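Local coordinates for Non-structural protein (Porcine reproductive and respiratory syndrome virus, PDB 3IFU) that serves as the viral leader protease Nsp1alpha, a zinc-binding papain-like cysteine protease domain of the replicase polyprotein that probably suppresses host interferon-beta production, at residues Ala85-Gly90 with Pro136-Tyr141; Ala103-Ala108 with Lys117-Tyr122. One frame throughout, in Å; residues are numbered along the deposited sequence.

Contact 1. Residues Ala85-Gly90 with Pro136-Tyr141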
ATOM      1  N   ALA A  85      -8.875  -3.714  -6.273  1.00 38.69           N
ATOM      2  CA  ALA A  85      -8.582  -5.125  -6.446  1.00 40.34           C
ATOM      3  C   ALA A  85      -7.866  -5.711  -5.225  1.00 40.65           C
ATOM      4  O   ALA A  85      -8.198  -6.810  -4.785  1.00 40.75           O
ATOM      5  CB  ALA A  85      -7.746  -5.339  -7.700  1.00 40.85           C
ATOM      6  N   ARG A  86      -6.894  -4.990  -4.669  1.00 39.74           N
ATOM      7  CA  ARG A  86      -6.177  -5.522  -3.513  1.00 42.45           C
ATOM      8  C   ARG A  86      -7.029  -5.670  -2.268  1.00 42.17           C
ATOM      9  O   ARG A  86      -6.930  -6.671  -1.564  1.00 42.96           O
ATOM     10  CB  ARG A  86      -4.970  -4.669  -3.135  1.00 44.41           C
ATOM     11  CG  ARG A  86      -4.035  -5.418  -2.184  1.00 47.45           C
ATOM     12  CD  ARG A  86      -3.087  -6.293  -2.993  1.00 53.36           C
ATOM     13  NE  ARG A  86      -2.890  -7.663  -2.509  1.00 56.29           N
ATOM     14  CZ  ARG A  86      -3.861  -8.554  -2.330  1.00 56.05           C
ATOM     15  NH1 ARG A  86      -5.123  -8.228  -2.571  1.00 56.94           N
ATOM     16  NH2 ARG A  86      -3.566  -9.793  -1.965  1.00 54.72           N
ATOM     17  N   MET A  87      -7.849  -4.664  -1.985  1.00 41.99           N
ATOM     18  CA  MET A  87      -8.709  -4.682  -0.809  1.00 41.64           C
ATOM     19  C   MET A  87      -9.880  -5.631  -0.984  1.00 42.25           C
ATOM     20  O   MET A  87     -10.557  -5.981  -0.026  1.00 43.08           O
ATOM     21  CB  MET A  87      -9.242  -3.278  -0.530  1.00 39.59           C
ATOM     22  CG  MET A  87      -8.175  -2.197  -0.539  1.00 40.08           C
ATOM     23  SD  MET A  87      -8.757  -0.587   0.030  1.00 40.05           S
ATOM     24  CE  MET A  87      -9.539   0.049  -1.424  1.00 37.89           C
ATOM     25  N   THR A  88     -10.096  -6.068  -2.215  1.00 45.20           N
ATOM     26  CA  THR A  88     -11.217  -6.936  -2.539  1.00 47.19           C
ATOM     27  C   THR A  88     -10.847  -8.403  -2.844  1.00 48.31           C
ATOM     28  O   THR A  88     -11.695  -9.202  -3.240  1.00 47.59           O
ATOM     29  CB  THR A  88     -12.031  -6.275  -3.706  1.00 46.59           C
ATOM     30  OG1 THR A  88     -12.877  -5.246  -3.178  1.00 47.89           O
ATOM     31  CG2 THR A  88     -12.880  -7.248  -4.403  1.00 50.06           C
ATOM     32  N   SER A  89      -9.586  -8.769  -2.626  1.00 48.50           N
ATOM     33  CA  SER A  89      -9.146 -10.142  -2.875  1.00 49.07           C
ATOM     34  C   SER A  89      -8.166 -10.633  -1.815  1.00 50.86           C
ATOM     35  O   SER A  89      -7.739  -9.872  -0.948  1.00 49.98           O
ATOM     36  CB  SER A  89      -8.482 -10.247  -4.248  1.00 48.85           C
ATOM     37  OG  SER A  89      -7.351  -9.393  -4.329  1.00 48.17           O
ATOM     38  N   GLY A  90      -7.814 -11.913  -1.894  1.00 53.56           N
ATOM     39  CA  GLY A  90      -6.869 -12.494  -0.957  1.00 55.47           C
ATOM     40  C   GLY A  90      -5.555 -12.788  -1.658  1.00 58.53           C
ATOM     41  O   GLY A  90      -5.310 -12.276  -2.752  1.00 58.03           O
ATOM     42  N   PRO A 136      -2.743   4.562   6.760  1.00 43.19           N
ATOM     43  CA  PRO A 136      -1.679   3.710   6.221  1.00 42.29           C
ATOM     44  C   PRO A 136      -2.185   2.721   5.174  1.00 42.27           C
ATOM     45  O   PRO A 136      -3.378   2.419   5.112  1.00 41.71           O
ATOM     46  CB  PRO A 136      -1.159   3.009   7.462  1.00 41.74           C
ATOM     47  CG  PRO A 136      -2.435   2.784   8.242  1.00 42.99           C
ATOM     48  CD  PRO A 136      -3.159   4.112   8.102  1.00 41.77           C
ATOM     49  N   GLY A 137      -1.270   2.236   4.344  1.00 41.00           N
ATOM     50  CA  GLY A 137      -1.631   1.259   3.339  1.00 39.50           C
ATOM     51  C   GLY A 137      -2.345   1.755   2.103  1.00 38.78           C
ATOM     52  O   GLY A 137      -2.398   2.946   1.828  1.00 38.88           O
ATOM     53  N   VAL A 138      -2.909   0.805   1.367  1.00 38.49           N
ATOM     54  CA  VAL A 138      -3.611   1.072   0.126  1.00 39.33           C
ATOM     55  C   VAL A 138      -5.022   1.621   0.317  1.00 41.18           C
ATOM     56  O   VAL A 138      -5.707   1.302   1.292  1.00 41.87           O
ATOM     57  CB  VAL A 138      -3.701  -0.205  -0.718  1.00 39.61           C
ATOM     58  CG1 VAL A 138      -2.309  -0.685  -1.093  1.00 38.35           C
ATOM     59  CG2 VAL A 138      -4.438  -1.274   0.065  1.00 39.54           C
ATOM     60  N   GLY A 139      -5.455   2.451  -0.623  1.00 40.18           N
ATOM     61  CA  GLY A 139      -6.786   3.008  -0.529  1.00 39.90           C
ATOM     62  C   GLY A 139      -7.140   3.870  -1.717  1.00 39.54           C
ATOM     63  O   GLY A 139      -6.317   4.147  -2.588  1.00 38.44           O
ATOM     64  N   VAL A 140      -8.396   4.276  -1.765  1.00 38.84           N
ATOM     65  CA  VAL A 140      -8.854   5.133  -2.833  1.00 40.71           C
ATOM     66  C   VAL A 140      -9.298   6.419  -2.165  1.00 40.40           C
ATOM     67  O   VAL A 140     -10.202   6.418  -1.344  1.00 37.90           O
ATOM     68  CB  VAL A 140     -10.039   4.502  -3.603  1.00 42.26           C
ATOM     69  CG1 VAL A 140     -10.460   5.411  -4.751  1.00 44.39           C
ATOM     70  CG2 VAL A 140      -9.637   3.138  -4.141  1.00 42.03           C
ATOM     71  N   TYR A 141      -8.617   7.510  -2.492  1.00 42.79           N
ATOM     72  CA  TYR A 141      -8.951   8.811  -1.939  1.00 43.12           C
ATOM     73  C   TYR A 141      -9.863   9.454  -2.945  1.00 43.18           C
ATOM     74  O   TYR A 141      -9.700   9.241  -4.141  1.00 43.81           O
ATOM     75  CB  TYR A 141      -7.678   9.622  -1.738  1.00 44.77           C
ATOM     76  CG  TYR A 141      -6.827   9.029  -0.647  1.00 47.73           C
ATOM     77  CD1 TYR A 141      -6.852   9.554   0.641  1.00 47.33           C
ATOM     78  CD2 TYR A 141      -6.062   7.881  -0.880  1.00 47.37           C
ATOM     79  CE1 TYR A 141      -6.143   8.951   1.676  1.00 48.47           C
ATOM     80  CE2 TYR A 141      -5.348   7.271   0.150  1.00 48.36           C
ATOM     81  CZ  TYR A 141      -5.396   7.809   1.427  1.00 48.07           C
ATOM     82  OH  TYR A 141      -4.721   7.203   2.461  1.00 48.82           O
TER

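Contact 2. Residues Ala103-Ala108 with Lys117-Tyr122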
ATOM      1  N   ALA A 103     -11.353  -4.758 -16.243  1.00 46.76           N
ATOM      2  CA  ALA A 103     -12.341  -4.934 -17.308  1.00 46.30           C
ATOM      3  C   ALA A 103     -13.632  -4.177 -17.018  1.00 45.15           C
ATOM      4  O   ALA A 103     -14.174  -3.515 -17.900  1.00 44.94           O
ATOM      5  CB  ALA A 103     -12.642  -6.436 -17.515  1.00 45.90           C
ATOM      6  N   GLU A 104     -14.129  -4.287 -15.789  1.00 44.33           N
ATOM      7  CA  GLU A 104     -15.353  -3.594 -15.404  1.00 46.33           C
ATOM      8  C   GLU A 104     -15.199  -2.083 -15.547  1.00 47.03           C
ATOM      9  O   GLU A 104     -15.976  -1.432 -16.238  1.00 46.54           O
ATOM     10  CB  GLU A 104     -15.727  -3.908 -13.954  1.00 45.51           C
ATOM     11  CG  GLU A 104     -16.518  -5.175 -13.751  1.00 51.76           C
ATOM     12  CD  GLU A 104     -17.868  -5.149 -14.455  1.00 54.52           C
ATOM     13  OE1 GLU A 104     -18.441  -4.049 -14.637  1.00 55.36           O
ATOM     14  OE2 GLU A 104     -18.364  -6.239 -14.812  1.00 55.73           O
ATOM     15  N   ILE A 105     -14.182  -1.538 -14.889  1.00 47.89           N
ATOM     16  CA  ILE A 105     -13.920  -0.105 -14.904  1.00 47.39           C
ATOM     17  C   ILE A 105     -13.632   0.420 -16.315  1.00 48.29           C
ATOM     18  O   ILE A 105     -14.220   1.420 -16.737  1.00 49.04           O
ATOM     19  CB  ILE A 105     -12.766   0.233 -13.911  1.00 44.91           C
ATOM     20  CG1 ILE A 105     -13.241  -0.041 -12.472  1.00 40.89           C
ATOM     21  CG2 ILE A 105     -12.343   1.679 -14.055  1.00 44.87           C
ATOM     22  CD1 ILE A 105     -12.217   0.210 -11.401  1.00 41.39           C
ATOM     23  N   TYR A 106     -12.750  -0.256 -17.047  1.00 46.10           N
ATOM     24  CA  TYR A 106     -12.438   0.149 -18.416  1.00 45.24           C
ATOM     25  C   TYR A 106     -13.714   0.222 -19.251  1.00 47.22           C
ATOM     26  O   TYR A 106     -13.923   1.177 -20.003  1.00 47.86           O
ATOM     27  CB  TYR A 106     -11.481  -0.845 -19.078  1.00 40.17           C
ATOM     28  CG  TYR A 106     -10.033  -0.474 -18.964  1.00 38.51           C
ATOM     29  CD1 TYR A 106      -9.401  -0.436 -17.724  1.00 37.47           C
ATOM     30  CD2 TYR A 106      -9.284  -0.170 -20.098  1.00 37.75           C
ATOM     31  CE1 TYR A 106      -8.062  -0.107 -17.613  1.00 37.82           C
ATOM     32  CE2 TYR A 106      -7.938   0.164 -20.000  1.00 37.36           C
ATOM     33  CZ  TYR A 106      -7.335   0.197 -18.754  1.00 38.42           C
ATOM     34  OH  TYR A 106      -6.018   0.566 -18.639  1.00 36.35           O
ATOM     35  N   ARG A 107     -14.560  -0.798 -19.125  1.00 47.02           N
ATOM     36  CA  ARG A 107     -15.810  -0.843 -19.869  1.00 47.59           C
ATOM     37  C   ARG A 107     -16.671   0.381 -19.549  1.00 47.62           C
ATOM     38  O   ARG A 107     -17.129   1.088 -20.447  1.00 47.39           O
ATOM     39  CB  ARG A 107     -16.576  -2.123 -19.533  1.00 48.40           C
ATOM     40  CG  ARG A 107     -17.911  -2.218 -20.232  1.00 51.09           C
ATOM     41  CD  ARG A 107     -18.482  -3.614 -20.192  1.00 51.96           C
ATOM     42  NE  ARG A 107     -19.062  -3.959 -18.902  1.00 54.78           N
ATOM     43  CZ  ARG A 107     -19.641  -5.129 -18.648  1.00 55.89           C
ATOM     44  NH1 ARG A 107     -19.706  -6.051 -19.600  1.00 56.58           N
ATOM     45  NH2 ARG A 107     -20.166  -5.376 -17.455  1.00 54.76           N
ATOM     46  N   ALA A 108     -16.882   0.626 -18.263  1.00 48.44           N
ATOM     47  CA  ALA A 108     -17.679   1.756 -17.820  1.00 49.84           C
ATOM     48  C   ALA A 108     -17.002   3.087 -18.174  1.00 50.82           C
ATOM     49  O   ALA A 108     -17.676   4.114 -18.299  1.00 51.44           O
ATOM     50  CB  ALA A 108     -17.911   1.666 -16.315  1.00 49.13           C
ATOM     51  N   LYS A 117     -20.803  -1.324  -6.930  1.00 53.89           N
ATOM     52  CA  LYS A 117     -21.762  -2.336  -6.498  1.00 54.26           C
ATOM     53  C   LYS A 117     -21.511  -3.617  -7.282  1.00 52.58           C
ATOM     54  O   LYS A 117     -21.520  -4.702  -6.716  1.00 52.94           O
ATOM     55  CB  LYS A 117     -23.198  -1.859  -6.729  1.00 56.08           C
ATOM     56  CG  LYS A 117     -23.622  -0.744  -5.793  1.00 61.17           C
ATOM     57  CD  LYS A 117     -24.970  -0.147  -6.192  1.00 64.84           C
ATOM     58  CE  LYS A 117     -25.401   0.970  -5.230  1.00 64.70           C
ATOM     59  NZ  LYS A 117     -26.638   1.667  -5.699  1.00 64.56           N
ATOM     60  N   THR A 118     -21.285  -3.484  -8.586  1.00 50.75           N
ATOM     61  CA  THR A 118     -21.012  -4.642  -9.441  1.00 51.58           C
ATOM     62  C   THR A 118     -19.755  -5.363  -8.930  1.00 51.53           C
ATOM     63  O   THR A 118     -19.662  -6.596  -8.974  1.00 49.06           O
ATOM     64  CB  THR A 118     -20.788  -4.209 -10.921  1.00 51.30           C
ATOM     65  OG1 THR A 118     -21.932  -3.488 -11.391  1.00 51.31           O
ATOM     66  CG2 THR A 118     -20.575  -5.418 -11.813  1.00 50.12           C
ATOM     67  N   LEU A 119     -18.803  -4.576  -8.438  1.00 51.36           N
ATOM     68  CA  LEU A 119     -17.548  -5.098  -7.912  1.00 51.43           C
ATOM     69  C   LEU A 119     -17.664  -5.515  -6.448  1.00 52.93           C
ATOM     70  O   LEU A 119     -16.684  -5.959  -5.846  1.00 51.76           O
ATOM     71  CB  LEU A 119     -16.438  -4.056  -8.067  1.00 51.00           C
ATOM     72  CG  LEU A 119     -15.985  -3.749  -9.494  1.00 48.85           C
ATOM     73  CD1 LEU A 119     -14.847  -2.757  -9.456  1.00 48.72           C
ATOM     74  CD2 LEU A 119     -15.547  -5.036 -10.180  1.00 47.64           C
ATOM     75  N   GLN A 120     -18.858  -5.362  -5.879  1.00 53.56           N
ATOM     76  CA  GLN A 120     -19.112  -5.744  -4.491  1.00 52.91           C
ATOM     77  C   GLN A 120     -18.028  -5.266  -3.551  1.00 51.44           C
ATOM     78  O   GLN A 120     -17.562  -6.013  -2.688  1.00 52.28           O
ATOM     79  CB  GLN A 120     -19.224  -7.258  -4.383  1.00 55.38           C
ATOM     80  CG  GLN A 120     -20.456  -7.827  -5.022  1.00 58.93           C
ATOM     81  CD  GLN A 120     -20.327  -9.310  -5.251  1.00 62.77           C
ATOM     82  OE1 GLN A 120     -21.318  -9.999  -5.496  1.00 63.46           O
ATOM     83  NE2 GLN A 120     -19.095  -9.813  -5.188  1.00 62.37           N
ATOM     84  N   VAL A 121     -17.627  -4.015  -3.725  1.00 49.14           N
ATOM     85  CA  VAL A 121     -16.595  -3.424  -2.897  1.00 47.46           C
ATOM     86  C   VAL A 121     -17.007  -3.402  -1.425  1.00 48.37           C
ATOM     87  O   VAL A 121     -16.210  -3.737  -0.540  1.00 45.43           O
ATOM     88  CB  VAL A 121     -16.279  -2.004  -3.402  1.00 47.02           C
ATOM     89  CG1 VAL A 121     -15.667  -1.160  -2.304  1.00 45.86           C
ATOM     90  CG2 VAL A 121     -15.337  -2.099  -4.579  1.00 46.53           C
ATOM     91  N   TYR A 122     -18.256  -3.030  -1.167  1.00 48.53           N
ATOM     92  CA  TYR A 122     -18.750  -2.966   0.200  1.00 49.39           C
ATOM     93  C   TYR A 122     -18.920  -4.348   0.859  1.00 51.73           C
ATOM     94  O   TYR A 122     -18.480  -4.561   1.995  1.00 50.13           O
ATOM     95  CB  TYR A 122     -20.083  -2.212   0.242  1.00 48.02           C
ATOM     96  CG  TYR A 122     -20.575  -1.950   1.646  1.00 47.39           C
ATOM     97  CD1 TYR A 122     -20.283  -0.754   2.297  1.00 46.56           C
ATOM     98  CD2 TYR A 122     -21.291  -2.925   2.346  1.00 46.65           C
ATOM     99  CE1 TYR A 122     -20.688  -0.534   3.617  1.00 48.10           C
ATOM    100  CE2 TYR A 122     -21.699  -2.718   3.662  1.00 47.86           C
ATOM    101  CZ  TYR A 122     -21.394  -1.525   4.294  1.00 48.52           C
ATOM    102  OH  TYR A 122     -21.782  -1.336   5.602  1.00 48.29           O
TER

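Contact 1. Residues Ala85-Gly90 with Pro136-Tyr141
Met87, on the segment that carries helix 81-87, reaches across to Val138, Gly139 and Val140, where the chain runs into strand 140-142. The tight part lies along the methionine side chain. Met87 SD sits 3.8 Å from Val138 O, a van der Waals approach, and 4.1 Å from Gly139 CA. The methionine runs out straight as far as SD and then bends (chi3 -81°), which brings CE to 4.1 Å from Val140 CG2. Val140 turns that methyl to the side of its own backbone N, the branch lying anti to the carbonyl carbon. Around this buried end Met87 also packs on Cys126 and Asn161, while Val140 rests on Pro83, Ile84 and Leu159.

Val138 is packed as closely but lies on the less buried side. It slides antiparallel past the methionine chain, its CG2 coming to 3.9 Å from Met87 CG, and also meets Val138 of the second subunit. The loose side belongs to Arg86, which starts out toward the other segment but folds back along its own, coming no nearer than 4.7 Å. Its guanidinium is turned edge-on to the Ser89 and Gly90 carbonyl groups and gives them weak bonds, the one from Arg86 NH2 to Gly90 O being 3.1 Å long. Ser89 OG closes the same turn with a 2.8 Å bond to Ala85 O.

The side-chain bonds of Arg86 and Ser89 thus turn back into their own segment, while the crossing is made by the thioether of Met87. The chemistry implies that helix 81-87 and the loop leading into strand 140-142 are joined by shape and apolar burial, with the less buried edge, Val138 and Arg86, facing the second subunit.

Contact 2. Residues Ala103-Ala108 with Lys117-Tyr122
Just beyond Thr118 and Leu119, whose side chains meet Glu104 of helix 94-108, Gln120 N returns a 2.9 Å bond to Lys117 O. That bond belongs to the Schellman motif ending helix 113-118, in which Gln120 takes a positive phi of 46°. The turn presents Leu119 to the neighbouring helix: its CD2 lies 3.7 Å from Glu104 CG as the two side chains slide past each other in opposite directions. Deeper in, Leu119 CD1 comes to 4.4 Å from Ile105 CG1, a looser touch, and both residues continue onto helix 81-87 through Ile84 and Ile81.

At the outer edge Thr118 crosses Glu104 at about a right angle. Its methyl, CG2, stands 3.8 Å from Glu104 CD, while OG1 is taken up by Thr114 O of its own helix. Glu104 bends at chi2 (-62°), bringing the carboxylate back beside Arg107, where Glu104 OE2 lies 3.3 Å from Arg107 NH2. The oxygen is well out of the guanidinium plane, leaving a purely electrostatic salt bridge. Glu104 thus offers CB and CG to Leu119, while its carboxylate lies against the Thr118 methyl and beside Arg107. This implies that helix 94-108 and the end of helix 113-118 meet by van der Waals packing, Leu119 and Ile105 buried and the Glu104-Thr118 side toward solvent.

Contact 2 falls within the stretch of chain spanned by contact 1, and their centres lie 14 Å apart in the cysteine proteinase domain. They touch directly: Thr88 OG1 is 4.1 Å from Val121 CA, and Thr88 CG2 is 4.3 Å from Leu119 O. Ile84 of helix 81-87 packs on Val140 from contact 1 and on Leu119 and Val121 from contact 2, so this one helix is shared by both. The zinc held by Cys70, Cys76, His146 and Met180 lies close to neither: it is about 11 Å from the side chain of Val140 and about 12 Å from that of Ile105. Contact 1 reaches the second subunit; contact 2 stays within the chain.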